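Local coordinates for protein glycogen synthase (Cyanobacterium sp. CLg1, PDB 6GNF) that belongs to the bacterial glycogen and starch synthase family, with two Rossmann-like domains of the GT-B fold and adenosine-5'-diphosphate bound between them, at residues Q78-G83 with F136-Q141; W310-D315 with M444-I449; N361-D366 with M429-E434. One frame throughout, in Å; residues are numbered along the deposited sequence.

Interaction 1 of 3, residues Q78-G83 with F136-Q141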
loop_
_atom_site.group_PDB
_atom_site.type_symbol
_atom_site.label_atom_id
_atom_site.label_comp_id
_atom_site.label_asym_id
_atom_site.label_seq_id
_atom_site.Cartn_x
_atom_site.Cartn_y
_atom_site.Cartn_z
ATOM N N GLN A 78 5.999 -25.386 14.130
ATOM C CA GLN A 78 5.480 -25.989 12.921
ATOM C C GLN A 78 6.617 -26.191 11.924
ATOM O O GLN A 78 7.318 -25.243 11.597
ATOM C CB GLN A 78 4.411 -25.074 12.331
ATOM C CG GLN A 78 3.855 -25.507 10.991
ATOM C CD GLN A 78 3.265 -26.900 11.043
ATOM O OE1 GLN A 78 2.811 -27.367 12.088
ATOM N NE2 GLN A 78 3.384 -27.616 9.942
ATOM N N PRO A 79 6.801 -27.431 11.422
ATOM C CA PRO A 79 7.814 -27.620 10.383
ATOM C C PRO A 79 7.402 -26.996 9.045
ATOM O O PRO A 79 6.249 -27.106 8.639
ATOM C CB PRO A 79 7.949 -29.146 10.272
ATOM C CG PRO A 79 6.717 -29.699 10.880
ATOM C CD PRO A 79 6.261 -28.713 11.907
ATOM N N VAL A 80 8.355 -26.333 8.391
ATOM C CA VAL A 80 8.139 -25.746 7.072
ATOM C C VAL A 80 9.447 -25.834 6.304
ATOM O O VAL A 80 10.472 -26.194 6.875
ATOM C CB VAL A 80 7.692 -24.263 7.143
ATOM C CG1 VAL A 80 6.279 -24.135 7.697
ATOM C CG2 VAL A 80 8.662 -23.439 7.970
ATOM N N ASN A 81 9.392 -25.497 5.024
ATOM C CA ASN A 81 10.572 -25.510 4.174
ATOM C C ASN A 81 11.130 -24.111 4.011
ATOM O O ASN A 81 10.381 -23.156 3.845
ATOM C CB ASN A 81 10.210 -26.072 2.814
ATOM C CG ASN A 81 9.706 -27.497 2.901
ATOM O OD1 ASN A 81 10.367 -28.368 3.476
ATOM N ND2 ASN A 81 8.522 -27.742 2.326
ATOM N N TYR A 82 12.443 -23.987 4.166
ATOM C CA TYR A 82 13.150 -22.770 3.807
ATOM C C TYR A 82 13.977 -23.129 2.590
ATOM O O TYR A 82 15.090 -23.611 2.720
ATOM C CB TYR A 82 14.033 -22.270 4.961
ATOM C CG TYR A 82 14.817 -21.022 4.614
ATOM C CD1 TYR A 82 14.188 -19.790 4.516
ATOM C CD2 TYR A 82 16.175 -21.088 4.344
ATOM C CE1 TYR A 82 14.896 -18.652 4.178
ATOM C CE2 TYR A 82 16.891 -19.962 4.002
ATOM C CZ TYR A 82 16.253 -18.749 3.922
ATOM O OH TYR A 82 16.993 -17.642 3.588
ATOM N N GLY A 83 13.431 -22.871 1.409
ATOM C CA GLY A 83 14.006 -23.416 0.189
ATOM C C GLY A 83 14.027 -24.929 0.320
ATOM O O GLY A 83 13.037 -25.538 0.684
ATOM N N PHE A 136 9.439 -15.699 1.738
ATOM C CA PHE A 136 8.012 -15.492 1.538
ATOM C C PHE A 136 7.254 -16.760 1.158
ATOM O O PHE A 136 6.091 -16.911 1.523
ATOM C CB PHE A 136 7.762 -14.347 0.555
ATOM C CG PHE A 136 8.293 -13.027 1.035
ATOM C CD1 PHE A 136 8.099 -12.619 2.350
ATOM C CD2 PHE A 136 9.000 -12.190 0.181
ATOM C CE1 PHE A 136 8.599 -11.408 2.797
ATOM C CE2 PHE A 136 9.498 -10.969 0.628
ATOM C CZ PHE A 136 9.302 -10.582 1.935
ATOM N N ALA A 137 7.914 -17.694 0.482
ATOM C CA ALA A 137 7.354 -19.038 0.365
ATOM C C ALA A 137 7.142 -19.644 1.762
ATOM O O ALA A 137 6.131 -20.301 2.019
ATOM C CB ALA A 137 8.256 -19.934 -0.465
ATOM N N MET A 138 8.101 -19.438 2.657
ATOM C CA MET A 138 7.974 -19.956 4.020
ATOM C C MET A 138 6.817 -19.297 4.782
ATOM O O MET A 138 6.149 -19.946 5.596
ATOM C CB MET A 138 9.280 -19.778 4.787
ATOM C CG MET A 138 9.261 -20.417 6.180
ATOM S SD MET A 138 10.871 -20.431 6.981
ATOM C CE MET A 138 10.993 -18.700 7.416
ATOM N N LEU A 139 6.602 -18.004 4.553
ATOM C CA LEU A 139 5.465 -17.311 5.157
ATOM C C LEU A 139 4.134 -17.936 4.751
ATOM O O LEU A 139 3.268 -18.128 5.598
ATOM C CB LEU A 139 5.472 -15.825 4.783
ATOM C CG LEU A 139 4.255 -15.002 5.208
ATOM C CD1 LEU A 139 4.045 -15.063 6.709
ATOM C CD2 LEU A 139 4.409 -13.555 4.756
ATOM N N SER A 140 3.981 -18.253 3.463
ATOM C CA SER A 140 2.730 -18.826 2.960
ATOM C C SER A 140 2.465 -20.201 3.565
ATOM O O SER A 140 1.341 -20.511 3.915
ATOM C CB SER A 140 2.748 -18.903 1.438
ATOM O OG SER A 140 2.859 -17.590 0.917
ATOM N N GLN A 141 3.506 -21.018 3.676
ATOM C CA GLN A 141 3.400 -22.325 4.321
ATOM C C GLN A 141 3.055 -22.204 5.793
ATOM O O GLN A 141 2.260 -22.980 6.312
ATOM C CB GLN A 141 4.717 -23.096 4.214
ATOM C CG GLN A 141 5.101 -23.489 2.805
ATOM C CD GLN A 141 6.511 -24.035 2.734
ATOM O OE1 GLN A 141 6.942 -24.806 3.595
ATOM N NE2 GLN A 141 7.247 -23.630 1.714
#
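Val80, Asn81 and Tyr82, at the end of strand 72-82, lie against Met138 and Gln141 of helix 132-144 in the N-terminal Rossmann-like domain. The short axes of strand 78-82 and helix 136-141 run almost antiparallel, at 161°, and approach to 7.6 Å. Val80 comes first, pointing into the helix with its two methyls divided between two helical residues: CG2 meets Met138 CG at 3.6 Å, crossing that side chain at about a right angle, while CG1 lies 4.0 Å from Gln141 CB. The backbone of Val80 pairs with Thr87 of the neighbouring strand 85-96, whereas the next amide is turned to the helix. Asn81 N donates to Gln141 OE1 at 2.9 Å, and the N-H...O angle of 170° makes this a nearly straight bond. The donor sits somewhat tilted from the amide plane. Gln141 can deliver its oxygen because its chain is extended beyond CG. The side-chain amide of Asn81 stands across that of Gln141, with ND2 3.6 Å from OE1. At Tyr82 the partner is again Met138, whose CG is anti to the backbone N (chi1 -175°), carrying the sulfur toward the tyrosine. SD touches Tyr82 CB at 4.2 Å and approaches the ring obliquely, 5.4 Å from its centroid, as a Met-aromatic contact; the phenol OH is bonded to Asp131, and Val108 lies against both side chains. The chemistry is therefore mixed: apolar contacts of Val80 and Met138 accompany one directional bond, by which a buried glutamine side chain satisfies a backbone N-H of the outermost strand of the sheet and ties that strand to the helix.

Interaction 2 of 3, residues W310-D315 with M444-I449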
loop_
_atom_site.group_PDB
_atom_site.type_symbol
_atom_site.label_atom_id
_atom_site.label_comp_id
_atom_site.label_asym_id
_atom_site.label_seq_id
_atom_site.Cartn_x
_atom_site.Cartn_y
_atom_site.Cartn_z
ATOM N N TRP A 310 -6.123 9.710 12.472
ATOM C CA TRP A 310 -6.263 10.765 11.473
ATOM C C TRP A 310 -7.654 11.404 11.473
ATOM O O TRP A 310 -8.554 10.956 10.755
ATOM C CB TRP A 310 -5.946 10.213 10.079
ATOM C CG TRP A 310 -4.519 9.826 9.917
ATOM C CD1 TRP A 310 -3.981 8.592 10.129
ATOM C CD2 TRP A 310 -3.436 10.675 9.523
ATOM N NE1 TRP A 310 -2.631 8.619 9.887
ATOM C CE2 TRP A 310 -2.271 9.886 9.514
ATOM C CE3 TRP A 310 -3.338 12.026 9.181
ATOM C CZ2 TRP A 310 -1.022 10.398 9.169
ATOM C CZ3 TRP A 310 -2.092 12.541 8.837
ATOM C CH2 TRP A 310 -0.953 11.727 8.835
ATOM N N ASN A 311 -7.835 12.396 12.337
ATOM C CA ASN A 311 -8.986 13.285 12.258
ATOM C C ASN A 311 -8.685 14.567 13.010
ATOM O O ASN A 311 -8.090 14.529 14.092
ATOM C CB ASN A 311 -10.276 12.644 12.784
ATOM C CG ASN A 311 -10.284 12.467 14.290
ATOM O OD1 ASN A 311 -10.895 13.250 15.016
ATOM N ND2 ASN A 311 -9.631 11.441 14.760
ATOM N N PRO A 312 -9.148 15.697 12.467
ATOM C CA PRO A 312 -8.768 16.984 13.011
ATOM C C PRO A 312 -9.255 17.227 14.432
ATOM O O PRO A 312 -8.637 18.005 15.155
ATOM C CB PRO A 312 -9.397 17.974 12.026
ATOM C CG PRO A 312 -10.520 17.235 11.393
ATOM C CD PRO A 312 -10.043 15.824 11.301
ATOM N N GLN A 313 -10.305 16.528 14.858
ATOM C CA GLN A 313 -10.884 16.740 16.190
ATOM C C GLN A 313 -9.988 16.206 17.304
ATOM O O GLN A 313 -9.861 16.840 18.352
ATOM C CB GLN A 313 -12.279 16.111 16.317
ATOM C CG GLN A 313 -13.371 16.779 15.490
ATOM C CD GLN A 313 -13.706 16.074 14.171
ATOM O OE1 GLN A 313 -14.819 16.215 13.668
ATOM N NE2 GLN A 313 -12.775 15.293 13.627
ATOM N N LYS A 314 -9.378 15.044 17.085
ATOM C CA LYS A 314 -8.568 14.379 18.117
ATOM C C LYS A 314 -7.073 14.253 17.792
ATOM O O LYS A 314 -6.309 13.785 18.632
ATOM C CB LYS A 314 -9.127 12.988 18.392
ATOM C CG LYS A 314 -10.560 12.955 18.901
ATOM C CD LYS A 314 -11.038 11.511 19.008
ATOM C CE LYS A 314 -12.552 11.388 19.013
ATOM N NZ LYS A 314 -13.150 11.945 20.257
ATOM N N ASP A 315 -6.657 14.677 16.599
ATOM C CA ASP A 315 -5.248 14.607 16.188
ATOM C C ASP A 315 -4.323 15.037 17.333
ATOM O O ASP A 315 -4.518 16.101 17.921
ATOM C CB ASP A 315 -5.032 15.501 14.964
ATOM C CG ASP A 315 -3.654 15.342 14.343
ATOM O OD1 ASP A 315 -2.631 15.570 15.026
ATOM O OD2 ASP A 315 -3.609 14.948 13.163
ATOM N N MET A 444 -9.107 14.710 2.999
ATOM C CA MET A 444 -10.512 15.091 2.987
ATOM C C MET A 444 -11.110 15.158 4.389
ATOM O O MET A 444 -11.909 16.039 4.674
ATOM C CB MET A 444 -11.324 14.170 2.073
ATOM C CG MET A 444 -11.042 14.420 0.597
ATOM S SD MET A 444 -12.077 13.501 -0.555
ATOM C CE MET A 444 -11.399 11.856 -0.398
ATOM N N MET A 445 -10.734 14.245 5.275
ATOM C CA MET A 445 -11.221 14.300 6.657
ATOM C C MET A 445 -10.770 15.565 7.387
ATOM O O MET A 445 -11.430 15.997 8.323
ATOM C CB MET A 445 -10.765 13.081 7.452
ATOM C CG MET A 445 -11.430 11.791 7.054
ATOM S SD MET A 445 -10.766 10.369 7.968
ATOM C CE MET A 445 -11.369 10.717 9.623
ATOM N N TYR A 446 -9.652 16.143 6.946
ATOM C CA TYR A 446 -9.133 17.388 7.513
ATOM C C TYR A 446 -9.619 18.641 6.760
ATOM O O TYR A 446 -9.222 19.750 7.094
ATOM C CB TYR A 446 -7.594 17.355 7.538
ATOM C CG TYR A 446 -7.012 16.486 8.644
ATOM C CD1 TYR A 446 -7.129 15.110 8.600
ATOM C CD2 TYR A 446 -6.341 17.049 9.722
ATOM C CE1 TYR A 446 -6.604 14.307 9.596
ATOM C CE2 TYR A 446 -5.809 16.256 10.729
ATOM C CZ TYR A 446 -5.940 14.882 10.659
ATOM O OH TYR A 446 -5.424 14.062 11.653
ATOM N N GLY A 447 -10.451 18.465 5.738
ATOM C CA GLY A 447 -10.931 19.588 4.934
ATOM C C GLY A 447 -9.884 20.098 3.960
ATOM O O GLY A 447 -9.964 21.216 3.465
ATOM N N THR A 448 -8.900 19.254 3.678
ATOM C CA THR A 448 -7.818 19.589 2.766
ATOM C C THR A 448 -8.160 18.972 1.414
ATOM O O THR A 448 -8.434 17.779 1.320
ATOM C CB THR A 448 -6.470 19.061 3.309
ATOM O OG1 THR A 448 -6.166 19.723 4.546
ATOM C CG2 THR A 448 -5.335 19.306 2.328
ATOM N N ILE A 449 -8.116 19.793 0.371
ATOM C CA ILE A 449 -8.680 19.435 -0.925
ATOM C C ILE A 449 -7.671 18.703 -1.811
ATOM O O ILE A 449 -6.610 19.256 -2.117
ATOM C CB ILE A 449 -9.177 20.695 -1.654
ATOM C CG1 ILE A 449 -10.373 21.284 -0.900
ATOM C CG2 ILE A 449 -9.558 20.373 -3.091
ATOM C CD1 ILE A 449 -10.720 22.706 -1.288
#
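Pro312 and Tyr446 bring the two backbones closest, with CA atoms 5.5 Å apart, next to Asn311 and Met445 at 6.1 Å. Neither segment pairs with the other as a strand: 310-315 has no regular secondary structure, and 444-449 carries the C-terminal end of helix 439-445, closed by a Schellman motif in which Gly447 takes positive phi and its N bonds to Met444 O. The facing turn is an Asx motif, with Asn311 OD1 accepting from Lys314 N; the ND2 of the same asparagine is held by Ile307 O. Tyr446 is the main side chain of the interface. Pro312 CD rests over one face of its ring, 3.9 Å from the centroid and only 6° off the normal, a CH-pi contact. Trp310 crosses the tyrosine at about a right angle, its CE3 4.0 Å from Tyr446 CE1, while the indole stacks on Tyr442 and its side chain comes to about 5 Å from the bound adenosine-5'-diphosphate. Met445, bent at its last torsion (chi3 69°), brings CE to 3.9 Å from Asn311 CB. The contact thus fastens the loop that follows the last strand of the N-terminal sheet to a helix of the C-terminal domain, close to the nucleotide pocket. Asp315 completes it with its carboxylate plane turned 85° from the phenol ring. Its OD2 also bonds to His418, and OD1 receives the backbone amides of Phe317 and Ile318, so both oxygens are engaged. The hydroxyl Tyr446 OH donates to the anti lone pair of Asp315 OD2 in a short bond of 2.5 Å.

Interaction 3 of 3, residues N361-D366 with M429-E434. With ADP (adenosine-5'-diphosphate), chain F; AC1 (4,6-dideoxy-4-{[(1S,4R,5S,6S)-4,5,6-trihydroxy-3-(hydroxymethyl)cyclohex-2-en-1-yl]amino}-alpha-D-glucopyranose), chain D.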
loop_
_atom_site.group_PDB
_atom_site.type_symbol
_atom_site.label_atom_id
_atom_site.label_comp_id
_atom_site.label_asym_id
_atom_site.label_seq_id
_atom_site.Cartn_x
_atom_site.Cartn_y
_atom_site.Cartn_z
ATOM N N ASN A 361 9.189 6.545 -8.723
ATOM C CA ASN A 361 8.495 6.851 -9.975
ATOM C C ASN A 361 6.967 6.906 -9.847
ATOM O O ASN A 361 6.322 7.796 -10.391
ATOM C CB ASN A 361 8.872 5.832 -11.053
ATOM C CG ASN A 361 8.220 6.140 -12.394
ATOM O OD1 ASN A 361 8.530 7.153 -13.031
ATOM N ND2 ASN A 361 7.285 5.302 -12.808
ATOM N N GLN A 362 6.391 5.938 -9.149
ATOM C CA GLN A 362 4.945 5.864 -8.994
ATOM C C GLN A 362 4.296 7.177 -8.556
ATOM O O GLN A 362 3.235 7.539 -9.071
ATOM C CB GLN A 362 4.555 4.767 -7.995
ATOM C CG GLN A 362 3.046 4.652 -7.844
ATOM C CD GLN A 362 2.612 3.647 -6.822
ATOM O OE1 GLN A 362 3.364 2.743 -6.459
ATOM N NE2 GLN A 362 1.392 3.804 -6.326
ATOM N N LYS A 363 4.925 7.876 -7.607
ATOM C CA LYS A 363 4.307 9.029 -6.926
ATOM C C LYS A 363 4.561 10.389 -7.569
ATOM O O LYS A 363 3.897 11.363 -7.226
ATOM C CB LYS A 363 4.763 9.073 -5.465
ATOM C CG LYS A 363 4.430 7.823 -4.659
ATOM C CD LYS A 363 2.943 7.706 -4.377
ATOM C CE LYS A 363 2.620 6.388 -3.697
ATOM N NZ LYS A 363 1.177 6.283 -3.326
ATOM N N GLY A 364 5.513 10.468 -8.495
ATOM C CA GLY A 364 5.747 11.697 -9.246
ATOM C C GLY A 364 6.371 12.837 -8.469
ATOM O O GLY A 364 6.202 14.000 -8.842
ATOM N N ALA A 365 7.128 12.519 -7.423
ATOM C CA ALA A 365 7.880 13.525 -6.680
ATOM C C ALA A 365 8.888 14.230 -7.587
ATOM O O ALA A 365 9.115 15.445 -7.459
ATOM C CB ALA A 365 8.588 12.891 -5.492
ATOM N N ASP A 366 9.469 13.484 -8.525
ATOM C CA ASP A 366 10.395 14.067 -9.509
ATOM C C ASP A 366 9.740 15.160 -10.369
ATOM O O ASP A 366 10.406 16.111 -10.778
ATOM C CB ASP A 366 11.049 12.977 -10.383
ATOM C CG ASP A 366 10.050 12.211 -11.253
ATOM O OD1 ASP A 366 8.923 11.893 -10.794
ATOM O OD2 ASP A 366 10.410 11.903 -12.410
ATOM N N MET A 429 -1.055 15.004 -5.355
ATOM C CA MET A 429 -0.649 13.633 -5.679
ATOM C C MET A 429 -0.520 13.411 -7.190
ATOM O O MET A 429 -1.436 12.880 -7.824
ATOM C CB MET A 429 -1.662 12.637 -5.117
ATOM C CG MET A 429 -1.890 12.762 -3.619
ATOM S SD MET A 429 -3.082 11.554 -3.026
ATOM C CE MET A 429 -2.166 10.042 -3.238
ATOM N N PRO A 430 0.642 13.758 -7.766
ATOM C CA PRO A 430 0.889 13.568 -9.192
ATOM C C PRO A 430 1.341 12.145 -9.522
ATOM O O PRO A 430 2.396 11.948 -10.132
ATOM C CB PRO A 430 2.005 14.576 -9.469
ATOM C CG PRO A 430 2.792 14.583 -8.208
ATOM C CD PRO A 430 1.792 14.394 -7.098
ATOM N N SER A 431 0.540 11.162 -9.119
ATOM C CA SER A 431 0.896 9.764 -9.299
ATOM C C SER A 431 0.817 9.354 -10.767
ATOM O O SER A 431 -0.073 9.784 -11.492
ATOM C CB SER A 431 -0.020 8.863 -8.463
ATOM O OG SER A 431 0.068 9.193 -7.088
ATOM N N ARG A 432 1.753 8.510 -11.192
ATOM C CA ARG A 432 1.731 7.923 -12.528
ATOM C C ARG A 432 0.805 6.711 -12.590
ATOM O O ARG A 432 0.255 6.400 -13.638
ATOM C CB ARG A 432 3.142 7.538 -12.966
ATOM C CG ARG A 432 4.054 8.740 -13.170
ATOM C CD ARG A 432 5.396 8.337 -13.751
ATOM N NE ARG A 432 6.187 9.507 -14.151
ATOM C CZ ARG A 432 7.061 10.162 -13.384
ATOM N NH1 ARG A 432 7.299 9.786 -12.135
ATOM N NH2 ARG A 432 7.706 11.210 -13.875
ATOM N N PHE A 433 0.687 5.994 -11.482
ATOM C CA PHE A 433 -0.372 5.004 -11.293
ATOM C C PHE A 433 -0.659 4.927 -9.794
ATOM O O PHE A 433 0.233 5.188 -8.975
ATOM C CB PHE A 433 0.031 3.643 -11.863
ATOM C CG PHE A 433 1.326 3.119 -11.315
ATOM C CD1 PHE A 433 2.539 3.507 -11.871
ATOM C CD2 PHE A 433 1.337 2.239 -10.237
ATOM C CE1 PHE A 433 3.738 3.025 -11.368
ATOM C CE2 PHE A 433 2.532 1.755 -9.726
ATOM C CZ PHE A 433 3.735 2.153 -10.291
ATOM N N GLU A 434 -1.896 4.598 -9.428
ATOM C CA GLU A 434 -2.301 4.613 -8.031
ATOM C C GLU A 434 -3.485 3.688 -7.795
ATOM O O GLU A 434 -4.628 4.081 -8.014
ATOM C CB GLU A 434 -2.643 6.041 -7.592
ATOM C CG GLU A 434 -2.645 6.235 -6.085
ATOM C CD GLU A 434 -1.268 6.080 -5.489
ATOM O OE1 GLU A 434 -0.438 6.981 -5.732
ATOM O OE2 GLU A 434 -1.019 5.076 -4.780
HETATM P PB ADP F . 1.717 3.796 -0.938
HETATM O O1B ADP F . 1.620 3.573 -2.425
HETATM O O2B ADP F . 1.004 2.748 -0.128
HETATM O O3B ADP F . 3.103 4.145 -0.471
HETATM P PA ADP F . -0.532 5.285 0.083
HETATM O O1A ADP F . -1.487 4.140 -0.230
HETATM O O2A ADP F . -0.974 6.734 -0.069
HETATM O O3A ADP F . 0.852 5.147 -0.749
HETATM O "O5'" ADP F . 0.009 5.100 1.595
HETATM C "C5'" ADP F . 1.236 5.695 2.032
HETATM C "C4'" ADP F . 1.079 6.060 3.503
HETATM O "O4'" ADP F . 2.330 6.383 4.115
HETATM C "C3'" ADP F . 0.198 7.281 3.656
HETATM O "O3'" ADP F . -0.697 7.039 4.747
HETATM C "C2'" ADP F . 1.158 8.417 3.930
HETATM O "O2'" ADP F . 0.536 9.340 4.817
HETATM C "C1'" ADP F . 2.365 7.741 4.557
HETATM N N9 ADP F . 3.700 8.291 4.194
HETATM C C8 ADP F . 4.340 8.149 3.014
HETATM N N7 ADP F . 5.561 8.750 3.039
HETATM C C5 ADP F . 5.721 9.280 4.265
HETATM C C6 ADP F . 6.763 10.047 4.977
HETATM N N6 ADP F . 7.918 10.384 4.371
HETATM N N1 ADP F . 6.526 10.410 6.255
HETATM C C2 ADP F . 5.385 10.098 6.891
HETATM N N3 ADP F . 4.397 9.399 6.301
HETATM C C4 ADP F . 4.499 8.967 5.021
HETATM C C1 AC1 D . 4.430 -2.601 -0.746
HETATM O O2 AC1 D . 3.216 -4.455 -1.758
HETATM C C2 AC1 D . 3.060 -3.174 -1.115
HETATM C C4A AC1 D . -2.595 1.388 -2.218
HETATM C C3 AC1 D . 2.264 -2.216 -2.004
HETATM O O3 AC1 D . 0.947 -2.760 -2.133
HETATM C C4 AC1 D . 2.224 -0.788 -1.416
HETATM N N4A AC1 D . 1.461 0.195 -2.222
HETATM C C5 AC1 D . 3.682 -0.349 -1.211
HETATM O O5 AC1 D . 4.326 -1.243 -0.294
HETATM C C6 AC1 D . 3.815 1.056 -0.646
HETATM C C1B AC1 D . 0.056 0.070 -2.616
HETATM C C2B AC1 D . -0.472 1.210 -3.537
HETATM O O2B AC1 D . 0.543 2.106 -3.979
HETATM C C3B AC1 D . -1.512 2.132 -2.941
HETATM O O3B AC1 D . -2.136 2.871 -3.991
HETATM O O4 AC1 D . -3.377 2.376 -1.539
HETATM C C5B AC1 D . -2.007 0.405 -1.239
HETATM C C7B AC1 D . -0.810 -0.137 -1.397
HETATM C C6B AC1 D . -2.835 -0.009 -0.064
HETATM O O6B AC1 D . -4.035 -0.585 -0.586
HETATM O O HOH W 1 1.319 10.996 -5.874
#
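The guanidinium of Arg432 and the ring of Phe433 present their faces to neighbouring residues of 361-366. The Asn361 amide and the guanidinium have planes 10° apart, with OD1 over one face 3.0 Å from Arg432 NH1, but the angle is too poor for a hydrogen bond. The bonds are made at the edge. NH1 reaches the backbone Asn361 O at 2.8 Å, in the carbonyl plane and on a lone pair, and Asp366 OD1 at 3.0 Å, while NH2 takes Asp366 OD2 at 3.2 Å. Arginine and aspartate are thus joined end-on in a two-bond salt bridge, and Arg432 NE goes to Pro474 O. On the Phe433 ring, Gln362 CG sits over one face, 3.6 Å from the centroid, and the glutamine amide is stacked with its plane 22° from the ring. Asn361 ND2 is at the edge. The backbones are tied by Arg432 N to Gln362 O, and a water links Lys363 O to Ser431 OG. Lys363, bent at its second torsion (chi2 -71°) and straight beyond, carries NZ to Glu434 OE2 at 2.9 Å, on the syn side, and to ADP O3A at 2.8 Å. One ammonium is therefore shared by a carboxylate and a diphosphate. Ser431 OG donates to Glu434 OE1, while OE2 also accepts from AC1 O3B, which would steady the carboxylate from both ends. Gln362 NE2 gives a nearly straight bond to AC1 O2B, its OE1 being held by Arg358 and Asn202. The segments following strands 352-356 and 426-429, the first entering helix 365-370 through N-cap Gly364, line the interdomain cleft where GT-B glycosyltransferases bind their nucleotide, and which here also holds AC1.

From the N terminus, interaction 1 closes first: strand 72-82 and helix 132-144 come together across 52 intervening residues, wholly within the N-terminal domain. Interaction 2 opens at 310-315, in the loop after strand 298-300 of the N-terminal sheet, and closes at the end of helix 439-445, so it ties the N-terminal sheet's last loop to the C-terminal domain. Interaction 3 opens and closes within that span and is thus nested in interaction 2, joining the segments that follow strands 352-356 and 426-429 of the parallel sheet; the nearest atoms of the two are about 8 Å apart. Interaction 1 lies on the opposite side of the chain's centre from both.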